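Local coordinates for protein putative hexose oxidase (Nonomuraea sp. ATCC 39727, PDB 5AWV) that probably oxidises a sugar of teicoplanin-type glycopeptide antibiotics, using a covalently held FAD, at residues 186-189 against 190-194; 302-305 against 306-309; 372-375 against 376-379; 468-471 against 472-475. One frame throughout, in Å; residues are numbered along the deposited sequence.

Contact 1: residues 186-189 against 190-194; sequences VVNK and QGKAR
Q190 is the third residue of the type I turn that connects strands 179-187 and 193-199 into a beta hairpin, and its OE1 comes to rest 3.3 Å from CG of N188. The two amide planes stand 82° apart, and N188 ND2 does not point a hydrogen well enough at Q190 OE1 to count as a hydrogen bond. At G191 the turn that begins at N188 closes: G191 N donates to N188 O over 2.9 Å. G191 has a positive phi (93°), and its CA lies 3.9 Å from CG1 of V187. K192 is tied to N188 in both directions. Its N donates to N188 OD1 (3.0 Å), approaching from above the plane of that amide carbonyl, while its O accepts from N188 N (3.0 Å). The N188 torsion explains the first bond: with chi1 65° CG sits between backbone N and carbonyl carbon, and the amide folds back over the turn. A193 forms a non-hydrogen-bonded antiparallel pair with V187, on the sheet face where V187 packs on V74 and V78 of helix 67-80; E75 of that helix accepts from A193 N. R194 completes the register as the hydrogen-bonded partner of V186, R194 N donating to V186 O (2.8 Å). On this other face its guanidinium has CB of K192 3.8 Å above one side, offset toward the rim.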
loop_
_atom_site.group_PDB
_atom_site.type_symbol
_atom_site.label_atom_id
_atom_site.label_comp_id
_atom_site.label_asym_id
_atom_site.label_seq_id
_atom_site.Cartn_x
_atom_site.Cartn_y
_atom_site.Cartn_z
ATOM N N VAL A 186 -20.217 -5.532 -2.751
ATOM C CA VAL A 186 -20.200 -6.941 -2.412
ATOM C C VAL A 186 -21.199 -7.741 -3.255
ATOM O O VAL A 186 -22.112 -7.153 -3.822
ATOM C CB VAL A 186 -20.565 -7.148 -0.910
ATOM C CG1 VAL A 186 -19.526 -6.457 -0.022
ATOM C CG2 VAL A 186 -21.993 -6.650 -0.576
ATOM N N VAL A 187 -21.058 -9.064 -3.251
ATOM C CA VAL A 187 -21.896 -9.954 -4.049
ATOM C C VAL A 187 -22.625 -10.872 -3.109
ATOM O O VAL A 187 -21.973 -11.604 -2.347
ATOM C CB VAL A 187 -21.071 -10.803 -4.982
ATOM C CG1 VAL A 187 -21.911 -11.836 -5.669
ATOM C CG2 VAL A 187 -20.396 -9.937 -6.047
ATOM N N ASN A 188 -23.977 -10.885 -3.167
ATOM C CA ASN A 188 -24.743 -11.746 -2.210
ATOM C C ASN A 188 -24.858 -13.187 -2.688
ATOM O O ASN A 188 -24.361 -13.541 -3.742
ATOM C CB ASN A 188 -26.150 -11.128 -1.876
ATOM C CG ASN A 188 -27.069 -11.068 -3.075
ATOM O OD1 ASN A 188 -26.859 -11.659 -4.106
ATOM N ND2 ASN A 188 -28.048 -10.286 -2.940
ATOM N N LYS A 189 -25.527 -14.046 -1.921
ATOM C CA LYS A 189 -25.627 -15.461 -2.335
ATOM C C LYS A 189 -26.364 -15.635 -3.641
ATOM O O LYS A 189 -25.999 -16.499 -4.417
ATOM C CB LYS A 189 -26.251 -16.371 -1.247
ATOM C CG LYS A 189 -25.739 -17.811 -1.471
ATOM C CD LYS A 189 -26.544 -18.967 -0.840
ATOM C CE LYS A 189 -25.722 -19.839 0.117
ATOM N NZ LYS A 189 -25.522 -19.106 1.402
ATOM N N GLN A 190 -27.319 -14.753 -3.965
ATOM C CA GLN A 190 -28.000 -14.855 -5.282
ATOM C C GLN A 190 -27.185 -14.287 -6.430
ATOM O O GLN A 190 -27.623 -14.347 -7.567
ATOM C CB GLN A 190 -29.381 -14.171 -5.288
ATOM C CG GLN A 190 -30.372 -14.765 -4.281
ATOM C CD GLN A 190 -30.011 -14.433 -2.845
ATOM O OE1 GLN A 190 -29.377 -13.402 -2.572
ATOM N NE2 GLN A 190 -30.340 -15.329 -1.923
ATOM N N GLY A 191 -26.007 -13.724 -6.168
ATOM C CA GLY A 191 -25.126 -13.304 -7.272
ATOM C C GLY A 191 -25.309 -11.867 -7.687
ATOM O O GLY A 191 -24.798 -11.491 -8.719
ATOM N N LYS A 192 -26.006 -11.078 -6.882
ATOM C CA LYS A 192 -26.239 -9.679 -7.142
ATOM C C LYS A 192 -25.199 -8.809 -6.417
ATOM O O LYS A 192 -24.948 -8.975 -5.216
ATOM C CB LYS A 192 -27.557 -9.164 -6.494
ATOM C CG LYS A 192 -28.849 -9.833 -6.910
ATOM C CD LYS A 192 -28.957 -9.954 -8.432
ATOM C CE LYS A 192 -30.427 -10.155 -8.831
ATOM N NZ LYS A 192 -30.960 -11.453 -8.297
ATOM N N ALA A 193 -24.778 -7.756 -7.094
ATOM C CA ALA A 193 -23.900 -6.764 -6.505
ATOM C C ALA A 193 -24.676 -5.758 -5.714
ATOM O O ALA A 193 -25.691 -5.274 -6.188
ATOM C CB ALA A 193 -23.088 -6.150 -7.642
ATOM N N ARG A 194 -24.260 -5.460 -4.484
ATOM C CA ARG A 194 -24.841 -4.499 -3.632
ATOM C C ARG A 194 -23.767 -3.532 -3.102
ATOM O O ARG A 194 -22.615 -3.963 -2.922
ATOM C CB ARG A 194 -25.466 -5.205 -2.398
ATOM C CG ARG A 194 -26.960 -5.444 -2.523
ATOM C CD ARG A 194 -27.292 -6.811 -3.063
ATOM N NE ARG A 194 -28.743 -6.972 -3.284
ATOM C CZ ARG A 194 -29.444 -6.453 -4.301
ATOM N NH1 ARG A 194 -28.884 -5.683 -5.248
ATOM N NH2 ARG A 194 -30.738 -6.697 -4.360
#

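Contact 2: residues 302-305 against 306-309; sequences PGMG and ESGF. With T55 (8-methylnonanoic acid), chain Z.
The carbonyl oxygen of M304 accepts two bonds from one residue, S307, and so closes a type I beta turn in the loop between strands 291-298 and 309-316. S307 OG donates over 2.9 Å and lies in the carbonyl plane. S307 N, at 3.2 Å, comes from above that plane, which separates the two donors in direction. The hydroxyl is placed by chi1 of 80°, which sets OG between the backbone N and the carbonyl carbon; it is also bonded to V301 N, so the serine ties the turn to the chain just before it. The M304 side chain runs extended from a trans chi1 (-178°) past S307, with SD 3.7 Å from CB of that residue. Y395 of strand 395-402 touches both side chains. E306, at the third position of the turn, turns its carboxylate to the bound peptide, whose backbone hydrogen-bonds to both OE1 and OE2. The loop thus meets the glycopeptide in two ways, by the acid and by the thioether, since M304 belongs to the pocket of the 8-methylnonanoyl chain. There SD lies 3.9 Å from CAG of the lipid, and the methyl CE reaches CAI at 3.5 Å.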
loop_
_atom_site.group_PDB
_atom_site.type_symbol
_atom_site.label_atom_id
_atom_site.label_comp_id
_atom_site.label_asym_id
_atom_site.label_seq_id
_atom_site.Cartn_x
_atom_site.Cartn_y
_atom_site.Cartn_z
ATOM N N PRO A 302 25.470 -0.366 -8.403
ATOM C CA PRO A 302 25.827 0.827 -9.206
ATOM C C PRO A 302 24.882 2.034 -9.254
ATOM O O PRO A 302 25.165 3.045 -8.584
ATOM C CB PRO A 302 26.021 0.228 -10.586
ATOM C CG PRO A 302 26.718 -1.055 -10.277
ATOM C CD PRO A 302 26.214 -1.528 -8.923
ATOM N N GLY A 303 23.782 1.969 -9.999
ATOM C CA GLY A 303 22.953 3.173 -10.180
ATOM C C GLY A 303 21.700 3.130 -9.337
ATOM O O GLY A 303 20.727 3.821 -9.634
ATOM N N MET A 304 21.706 2.324 -8.278
ATOM C CA MET A 304 20.500 2.096 -7.480
ATOM C C MET A 304 20.755 2.815 -6.146
ATOM O O MET A 304 21.498 2.319 -5.275
ATOM C CB MET A 304 20.289 0.585 -7.316
ATOM C CG MET A 304 19.046 0.147 -6.553
ATOM S SD MET A 304 19.013 -1.644 -6.161
ATOM C CE MET A 304 17.773 -1.669 -4.827
ATOM N N GLY A 305 20.158 3.993 -5.984
ATOM C CA GLY A 305 20.420 4.791 -4.789
ATOM C C GLY A 305 19.989 4.137 -3.461
ATOM O O GLY A 305 20.558 4.428 -2.414
ATOM N N GLU A 306 19.021 3.232 -3.498
ATOM C CA GLU A 306 18.467 2.664 -2.273
ATOM C C GLU A 306 19.218 1.366 -1.924
ATOM O O GLU A 306 18.878 0.662 -0.981
ATOM C CB GLU A 306 16.962 2.427 -2.504
ATOM C CG GLU A 306 15.976 2.860 -1.416
ATOM C CD GLU A 306 16.062 4.303 -0.870
ATOM O OE1 GLU A 306 15.189 5.160 -1.177
ATOM O OE2 GLU A 306 16.917 4.549 -0.000
ATOM N N SER A 307 20.257 1.041 -2.674
ATOM C CA SER A 307 21.011 -0.160 -2.412
ATOM C C SER A 307 22.059 0.118 -1.380
ATOM O O SER A 307 22.207 1.239 -0.930
ATOM C CB SER A 307 21.618 -0.689 -3.722
ATOM O OG SER A 307 22.803 0.003 -4.093
ATOM N N GLY A 308 22.773 -0.906 -0.972
ATOM C CA GLY A 308 23.842 -0.753 -0.010
ATOM C C GLY A 308 23.431 -1.001 1.414
ATOM O O GLY A 308 22.348 -1.559 1.700
ATOM N N PHE A 309 24.359 -0.649 2.285
ATOM C CA PHE A 309 24.352 -0.935 3.684
ATOM C C PHE A 309 24.283 0.413 4.362
ATOM O O PHE A 309 25.283 1.134 4.423
ATOM C CB PHE A 309 25.642 -1.689 4.025
ATOM C CG PHE A 309 25.623 -2.425 5.350
ATOM C CD1 PHE A 309 24.644 -2.186 6.369
ATOM C CD2 PHE A 309 26.616 -3.331 5.630
ATOM C CE1 PHE A 309 24.715 -2.816 7.548
ATOM C CE2 PHE A 309 26.622 -4.049 6.808
ATOM C CZ PHE A 309 25.663 -3.799 7.784
HETATM C CAD T55 Z . 18.590 -6.483 -8.729
HETATM C CAE T55 Z . 17.919 -5.375 -9.501
HETATM C CAG T55 Z . 17.374 -4.312 -8.548
HETATM C CAH T55 Z . 16.222 -4.892 -7.720
HETATM C CAI T55 Z . 15.800 -3.932 -6.615
HETATM C CAJ T55 Z . 14.634 -4.513 -5.810
HETATM C CAK T55 Z . 13.960 -3.377 -5.076
HETATM C CAL T55 Z . 12.645 -3.813 -4.408
HETATM C CAF T55 Z . 18.943 -4.774 -10.439
HETATM C C T55 Z . 12.118 -2.630 -3.582
HETATM O O T55 Z . 12.688 -1.516 -3.560
#

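Contact 3: residues 372-375 against 376-379; sequences RKRL and TDRQ. With N1L (2-amino-2-deoxy-beta-D-glucopyranuronic acid), chain B.
R374 and D377 form a salt bridge across the start of helix 377-387, where T376 is the N-cap. Both terminal nitrogens of the arginine reach the same oxygen: R374 NH1 is 2.8 Å and R374 NH2 3.0 Å from D377 OD1, which lies at the guanidinium edge, near its plane. The guanidinium and carboxylate planes are 25° apart. OD1 sits too close to another atom of the model, so these lengths carry some doubt. The bridge is one link in a wider charge network, for D377 also pairs with R272 and R374 NE with E276, both on helix 264-280; such surroundings would tend to keep the aspartate ionised. A water extends the link, donating to D377 OD2 and accepting weakly from R374 NH2.

Two hydrogen bonds involve the backbone. R374 NH1 also donates to L375 O, lying in the plane of that carbonyl (2.8 Å); the chi1 of 71° with an extended chain as far as NE brings the guanidinium round to it. The cap itself is made by T376 OG1, which accepts from Q379 N at 3.1 Å; as is usual for an N-cap, the side chain gives an acceptor to an amide N-H of the first helical turn.

Apolar packing comes from L375, whose CD2 lies 4.0 Å from CB of Q379, the two side chains crossing at about a right angle.

The ligand bond belongs to R378, which also pairs with E455: its NH1 donates at 159° to O6B of an aminoglucuronic acid unit (chain B), distinct from the one near the flavin, 3.2 Å away at the guanidinium edge.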
loop_
_atom_site.group_PDB
_atom_site.type_symbol
_atom_site.label_atom_id
_atom_site.label_comp_id
_atom_site.label_asym_id
_atom_site.label_seq_id
_atom_site.Cartn_x
_atom_site.Cartn_y
_atom_site.Cartn_z
ATOM N N ARG A 372 8.987 -8.477 17.879
ATOM C CA ARG A 372 8.694 -7.915 19.216
ATOM C C ARG A 372 9.923 -7.655 20.051
ATOM O O ARG A 372 9.873 -6.856 20.944
ATOM C CB ARG A 372 7.821 -8.887 20.043
ATOM C CG ARG A 372 6.571 -9.284 19.350
ATOM C CD ARG A 372 5.920 -10.444 20.099
ATOM N NE ARG A 372 5.322 -9.882 21.327
ATOM C CZ ARG A 372 4.984 -10.584 22.403
ATOM N NH1 ARG A 372 5.239 -11.892 22.494
ATOM N NH2 ARG A 372 4.399 -9.975 23.422
ATOM N N LYS A 373 11.012 -8.340 19.747
ATOM C CA LYS A 373 12.314 -8.220 20.414
ATOM C C LYS A 373 13.319 -8.277 19.275
ATOM O O LYS A 373 12.948 -8.638 18.147
ATOM C CB LYS A 373 12.533 -9.375 21.351
ATOM C CG LYS A 373 11.684 -9.304 22.550
ATOM C CD LYS A 373 11.793 -10.628 23.288
ATOM C CE LYS A 373 12.720 -10.590 24.463
ATOM N NZ LYS A 373 11.917 -10.717 25.723
ATOM N N ARG A 374 14.592 -7.982 19.552
ATOM C CA ARG A 374 15.583 -8.157 18.515
ATOM C C ARG A 374 15.720 -9.567 18.048
ATOM O O ARG A 374 15.479 -10.575 18.772
ATOM C CB ARG A 374 16.942 -7.627 18.959
ATOM C CG ARG A 374 17.621 -8.503 20.033
ATOM C CD ARG A 374 19.087 -8.149 19.993
ATOM N NE ARG A 374 19.936 -8.702 21.024
ATOM C CZ ARG A 374 20.647 -9.817 20.937
ATOM N NH1 ARG A 374 20.558 -10.597 19.871
ATOM N NH2 ARG A 374 21.498 -10.113 21.935
ATOM N N LEU A 375 16.200 -9.660 16.837
ATOM C CA LEU A 375 16.727 -10.916 16.347
ATOM C C LEU A 375 17.710 -11.527 17.347
ATOM O O LEU A 375 18.508 -10.841 17.954
ATOM C CB LEU A 375 17.409 -10.721 14.998
ATOM C CG LEU A 375 16.523 -10.425 13.782
ATOM C CD1 LEU A 375 17.347 -10.039 12.534
ATOM C CD2 LEU A 375 15.584 -11.593 13.392
ATOM N N THR A 376 17.647 -12.829 17.538
ATOM C CA THR A 376 18.477 -13.505 18.524
ATOM C C THR A 376 19.864 -13.608 17.933
ATOM O O THR A 376 20.126 -13.324 16.717
ATOM C CB THR A 376 17.991 -14.964 18.788
ATOM O OG1 THR A 376 18.233 -15.747 17.621
ATOM C CG2 THR A 376 16.549 -14.962 19.199
ATOM N N ASP A 377 20.793 -14.006 18.789
ATOM C CA ASP A 377 22.156 -14.154 18.344
ATOM C C ASP A 377 22.303 -15.158 17.210
ATOM O O ASP A 377 23.054 -14.909 16.299
ATOM C CB ASP A 377 23.053 -14.553 19.517
ATOM C CG ASP A 377 23.096 -13.493 20.627
ATOM O OD1 ASP A 377 22.744 -12.297 20.374
ATOM O OD2 ASP A 377 23.438 -13.884 21.775
ATOM N N ARG A 378 21.529 -16.236 17.248
ATOM C CA ARG A 378 21.541 -17.273 16.217
ATOM C C ARG A 378 20.922 -16.808 14.931
ATOM O O ARG A 378 21.371 -17.117 13.846
ATOM C CB ARG A 378 20.849 -18.521 16.727
ATOM C CG ARG A 378 21.508 -19.048 18.019
ATOM C CD ARG A 378 20.919 -20.357 18.537
ATOM N NE ARG A 378 21.258 -21.467 17.667
ATOM C CZ ARG A 378 20.942 -22.738 17.884
ATOM N NH1 ARG A 378 20.295 -23.118 19.001
ATOM N NH2 ARG A 378 21.288 -23.645 16.979
ATOM N N GLN A 379 19.937 -15.942 15.048
ATOM C CA GLN A 379 19.316 -15.315 13.889
ATOM C C GLN A 379 20.225 -14.323 13.250
ATOM O O GLN A 379 20.320 -14.251 12.040
ATOM C CB GLN A 379 17.975 -14.685 14.285
ATOM C CG GLN A 379 16.881 -15.750 14.611
ATOM C CD GLN A 379 15.535 -15.148 14.974
ATOM O OE1 GLN A 379 14.520 -15.510 14.403
ATOM N NE2 GLN A 379 15.522 -14.263 15.900
HETATM C C1 N1L B . 21.468 -23.895 22.372
HETATM C C2 N1L B . 21.154 -25.016 23.487
HETATM C C3 N1L B . 19.581 -25.315 23.539
HETATM C C4 N1L B . 18.749 -24.024 23.538
HETATM C C5 N1L B . 19.214 -23.111 22.346
HETATM C C6 N1L B . 18.269 -21.892 22.165
HETATM N N2 N1L B . 21.784 -26.172 23.666
HETATM O O3 N1L B . 19.437 -26.045 24.767
HETATM O O4 N1L B . 17.367 -24.481 23.354
HETATM O O5 N1L B . 20.646 -22.695 22.521
HETATM O O6B N1L B . 18.742 -21.149 21.010
HETATM O O6A N1L B . 18.202 -21.146 23.394
HETATM O O HOH W 1 22.759 -12.369 23.703
#

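Contact 4: residues 468-471 against 472-475; sequences GAYI and NYPD. With FAD (flavin-adenine dinucleotide), chain M; N1L (2-amino-2-deoxy-beta-D-glucopyranuronic acid), chain C.
Y470 turns the edge of its ring toward the face of Y473, a T-shaped pair with centroids 4.8 Å apart and planes at 82°. CD2 of Y470 stands over the centre of the Y473 ring. The two rings come from different first torsions: Y470 has CG trans to its backbone N (chi1 171°), whereas Y473 has CG trans to its carbonyl carbon (chi1 -61°). N472 adopts a less usual, unstaggered chi1, and its CB lies over one face of the Y470 ring, 3.3 Å from CZ. The amide then reaches past the ring: ND2 donates to Y470 OH over 3.1 Å with the hydroxyl in the amide plane, and also bonds H159 O. All three side chains project from a type I turn, closed by Y473 N donating to Y470 O (2.9 Å), in the berberine-like part of this FAD-linked oxidoreductase, where they line the flavin site. FAD O2, at the edge of the Y470 ring and near its plane, accepts from Y470 OH at 2.5 Å, while N472 OD1 accepts from FAD O4' at 2.8 Å. Y473 OH is bonded to Y165 OH. The chain C aminoglucuronic acid has its carboxylate less surely placed against Y473; its O4 lies 3.6 Å above the ring face away from Y470.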
loop_
_atom_site.group_PDB
_atom_site.type_symbol
_atom_site.label_atom_id
_atom_site.label_comp_id
_atom_site.label_asym_id
_atom_site.label_seq_id
_atom_site.Cartn_x
_atom_site.Cartn_y
_atom_site.Cartn_z
ATOM N N GLY A 468 4.527 -13.110 13.514
ATOM C CA GLY A 468 3.947 -13.372 12.235
ATOM C C GLY A 468 4.342 -12.379 11.147
ATOM O O GLY A 468 5.458 -11.906 11.172
ATOM N N ALA A 469 3.404 -12.046 10.255
ATOM C CA ALA A 469 3.647 -11.298 9.067
ATOM C C ALA A 469 2.528 -10.330 8.748
ATOM O O ALA A 469 1.499 -10.395 9.360
ATOM C CB ALA A 469 3.955 -12.235 7.898
ATOM N N TYR A 470 2.853 -9.379 7.870
ATOM C CA TYR A 470 2.079 -8.228 7.550
ATOM C C TYR A 470 1.429 -8.499 6.155
ATOM O O TYR A 470 2.138 -8.727 5.162
ATOM C CB TYR A 470 2.974 -7.042 7.481
ATOM C CG TYR A 470 2.368 -5.761 6.937
ATOM C CD1 TYR A 470 1.108 -5.322 7.339
ATOM C CD2 TYR A 470 3.084 -4.957 6.065
ATOM C CE1 TYR A 470 0.579 -4.134 6.853
ATOM C CE2 TYR A 470 2.588 -3.741 5.608
ATOM C CZ TYR A 470 1.346 -3.298 6.018
ATOM O OH TYR A 470 0.877 -2.092 5.515
ATOM N N ILE A 471 0.103 -8.487 6.092
ATOM C CA ILE A 471 -0.657 -8.849 4.833
ATOM C C ILE A 471 -0.444 -7.927 3.659
ATOM O O ILE A 471 -0.607 -8.359 2.576
ATOM C CB ILE A 471 -2.202 -9.028 5.138
ATOM C CG1 ILE A 471 -2.957 -9.732 4.010
ATOM C CG2 ILE A 471 -2.857 -7.717 5.386
ATOM C CD1 ILE A 471 -2.555 -11.195 3.807
ATOM N N ASN A 472 0.038 -6.696 3.888
ATOM C CA ASN A 472 0.455 -5.858 2.742
ATOM C C ASN A 472 1.770 -6.200 2.118
ATOM O O ASN A 472 2.096 -5.679 1.014
ATOM C CB ASN A 472 0.393 -4.353 3.082
ATOM C CG ASN A 472 -0.871 -3.668 2.619
ATOM O OD1 ASN A 472 -1.532 -4.100 1.682
ATOM N ND2 ASN A 472 -1.197 -2.571 3.274
ATOM N N TYR A 473 2.499 -7.088 2.800
ATOM C CA TYR A 473 3.657 -7.786 2.208
ATOM C C TYR A 473 3.397 -9.272 1.979
ATOM O O TYR A 473 4.084 -10.169 2.538
ATOM C CB TYR A 473 4.834 -7.653 3.167
ATOM C CG TYR A 473 5.331 -6.305 3.494
ATOM C CD1 TYR A 473 5.064 -5.171 2.722
ATOM C CD2 TYR A 473 6.048 -6.138 4.723
ATOM C CE1 TYR A 473 5.530 -3.913 3.108
ATOM C CE2 TYR A 473 6.563 -4.875 5.107
ATOM C CZ TYR A 473 6.325 -3.762 4.298
ATOM O OH TYR A 473 6.871 -2.489 4.741
ATOM N N PRO A 474 2.364 -9.558 1.206
ATOM C CA PRO A 474 1.980 -10.964 1.047
ATOM C C PRO A 474 3.099 -11.826 0.417
ATOM O O PRO A 474 3.812 -11.387 -0.465
ATOM C CB PRO A 474 0.799 -10.919 0.140
ATOM C CG PRO A 474 1.069 -9.695 -0.699
ATOM C CD PRO A 474 1.689 -8.697 0.238
ATOM N N ASP A 475 3.165 -13.034 0.884
ATOM C CA ASP A 475 4.171 -14.040 0.452
ATOM C C ASP A 475 3.498 -15.451 0.427
ATOM O O ASP A 475 3.281 -16.038 1.479
ATOM C CB ASP A 475 5.268 -14.046 1.456
ATOM C CG ASP A 475 6.355 -15.122 1.164
ATOM O OD1 ASP A 475 6.367 -15.737 0.058
ATOM O OD2 ASP A 475 7.215 -15.267 2.069
HETATM P PA FAD M . -2.833 -3.561 -6.141
HETATM O O1A FAD M . -1.793 -4.497 -6.720
HETATM O O2A FAD M . -3.632 -2.697 -7.001
HETATM O O5B FAD M . -3.797 -4.353 -5.168
HETATM C C5B FAD M . -3.320 -5.253 -4.111
HETATM C C4B FAD M . -4.411 -6.197 -3.713
HETATM O O4B FAD M . -5.566 -5.539 -3.181
HETATM C C3B FAD M . -4.950 -7.116 -4.821
HETATM O O3B FAD M . -5.441 -8.393 -4.347
HETATM C C2B FAD M . -6.059 -6.246 -5.328
HETATM O O2B FAD M . -6.966 -7.001 -6.059
HETATM C C1B FAD M . -6.629 -5.647 -4.086
HETATM N N9A FAD M . -7.282 -4.387 -4.357
HETATM C C8A FAD M . -6.823 -3.285 -4.962
HETATM N N7A FAD M . -7.729 -2.283 -4.944
HETATM C C5A FAD M . -8.795 -2.730 -4.294
HETATM C C6A FAD M . -10.139 -2.196 -3.986
HETATM N N6A FAD M . -10.431 -0.963 -4.390
HETATM N N1A FAD M . -10.980 -3.002 -3.272
HETATM C C2A FAD M . -10.630 -4.271 -2.909
HETATM N N3A FAD M . -9.430 -4.849 -3.193
HETATM C C4A FAD M . -8.535 -4.120 -3.919
HETATM N N1 FAD M . 3.287 -0.937 2.428
HETATM C C2 FAD M . 3.393 -0.263 3.611
HETATM O O2 FAD M . 2.529 -0.448 4.497
HETATM N N3 FAD M . 4.375 0.620 3.852
HETATM C C4 FAD M . 5.248 0.999 2.895
HETATM O O4 FAD M . 6.132 1.856 3.117
HETATM C C4X FAD M . 5.176 0.346 1.581
HETATM N N5 FAD M . 6.030 0.665 0.545
HETATM C C5X FAD M . 5.902 0.131 -0.708
HETATM C C6 FAD M . 6.774 0.571 -1.727
HETATM C C7 FAD M . 6.637 -0.112 -2.965
HETATM C C7M FAD M . 7.587 0.282 -4.125
HETATM C C8 FAD M . 5.577 -1.164 -3.229
HETATM C C8M FAD M . 5.286 -1.665 -4.623
HETATM C C9 FAD M . 4.701 -1.498 -2.173
HETATM C C9A FAD M . 4.842 -0.923 -0.944
HETATM N N10 FAD M . 4.000 -1.249 0.154
HETATM C C10 FAD M . 4.108 -0.633 1.389
HETATM C "C1'" FAD M . 2.955 -2.316 0.017
HETATM C "C2'" FAD M . 1.612 -1.780 -0.310
HETATM O "O2'" FAD M . 1.071 -1.302 0.907
HETATM C "C3'" FAD M . 0.846 -2.966 -0.761
HETATM O "O3'" FAD M . 1.563 -3.477 -1.887
HETATM C "C4'" FAD M . -0.596 -2.555 -1.168
HETATM O "O4'" FAD M . -1.395 -3.739 -1.113
HETATM C "C5'" FAD M . -0.570 -2.036 -2.583
HETATM O "O5'" FAD M . -1.866 -1.526 -2.953
HETATM P P FAD M . -2.150 -1.198 -4.461
HETATM O O1P FAD M . -3.470 -0.615 -4.599
HETATM O O2P FAD M . -1.049 -0.404 -5.108
HETATM O O3P FAD M . -1.967 -2.662 -5.086
HETATM C C1 N1L C . 10.175 -1.004 -1.453
HETATM C C2 N1L C . 10.733 -2.517 -1.523
HETATM C C3 N1L C . 9.736 -3.550 -0.964
HETATM C C4 N1L C . 9.390 -3.124 0.447
HETATM C C5 N1L C . 8.623 -1.775 0.393
HETATM C C6 N1L C . 8.102 -1.320 1.782
HETATM N N2 N1L C . 11.107 -2.939 -2.871
HETATM O O3 N1L C . 10.350 -4.924 -0.893
HETATM O O4 N1L C . 8.602 -4.200 1.169
HETATM O O5 N1L C . 9.538 -0.717 -0.100
HETATM O O6B N1L C . 9.016 -0.529 2.533
HETATM O O6A N1L C . 7.889 -2.395 2.605
#

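Overall arrangement
From the N terminus, the four contacts follow in series; none nests in or crosses another. Contacts 1, 2 and 4 each close a type I turn, whereas contact 3 caps the start of a helix. Contact 1 closes the hairpin at the edge of the five-stranded sheet, in the FAD-binding domain. Contact 2 bends the loop between two neighbouring strands of the seven-stranded sheet, and contact 3 leads from an outermost strand of that sheet, 363-371, into helix 377-387. Contact 4, in the loop between helices 438-452 and 490-495 and the nearest to the chain's centre, meets the flavin and the sugar beside it. Contacts 2 and 3 lie across that centre from contact 1; contacts 3 and 4 approach to about 7 Å between nearest atoms.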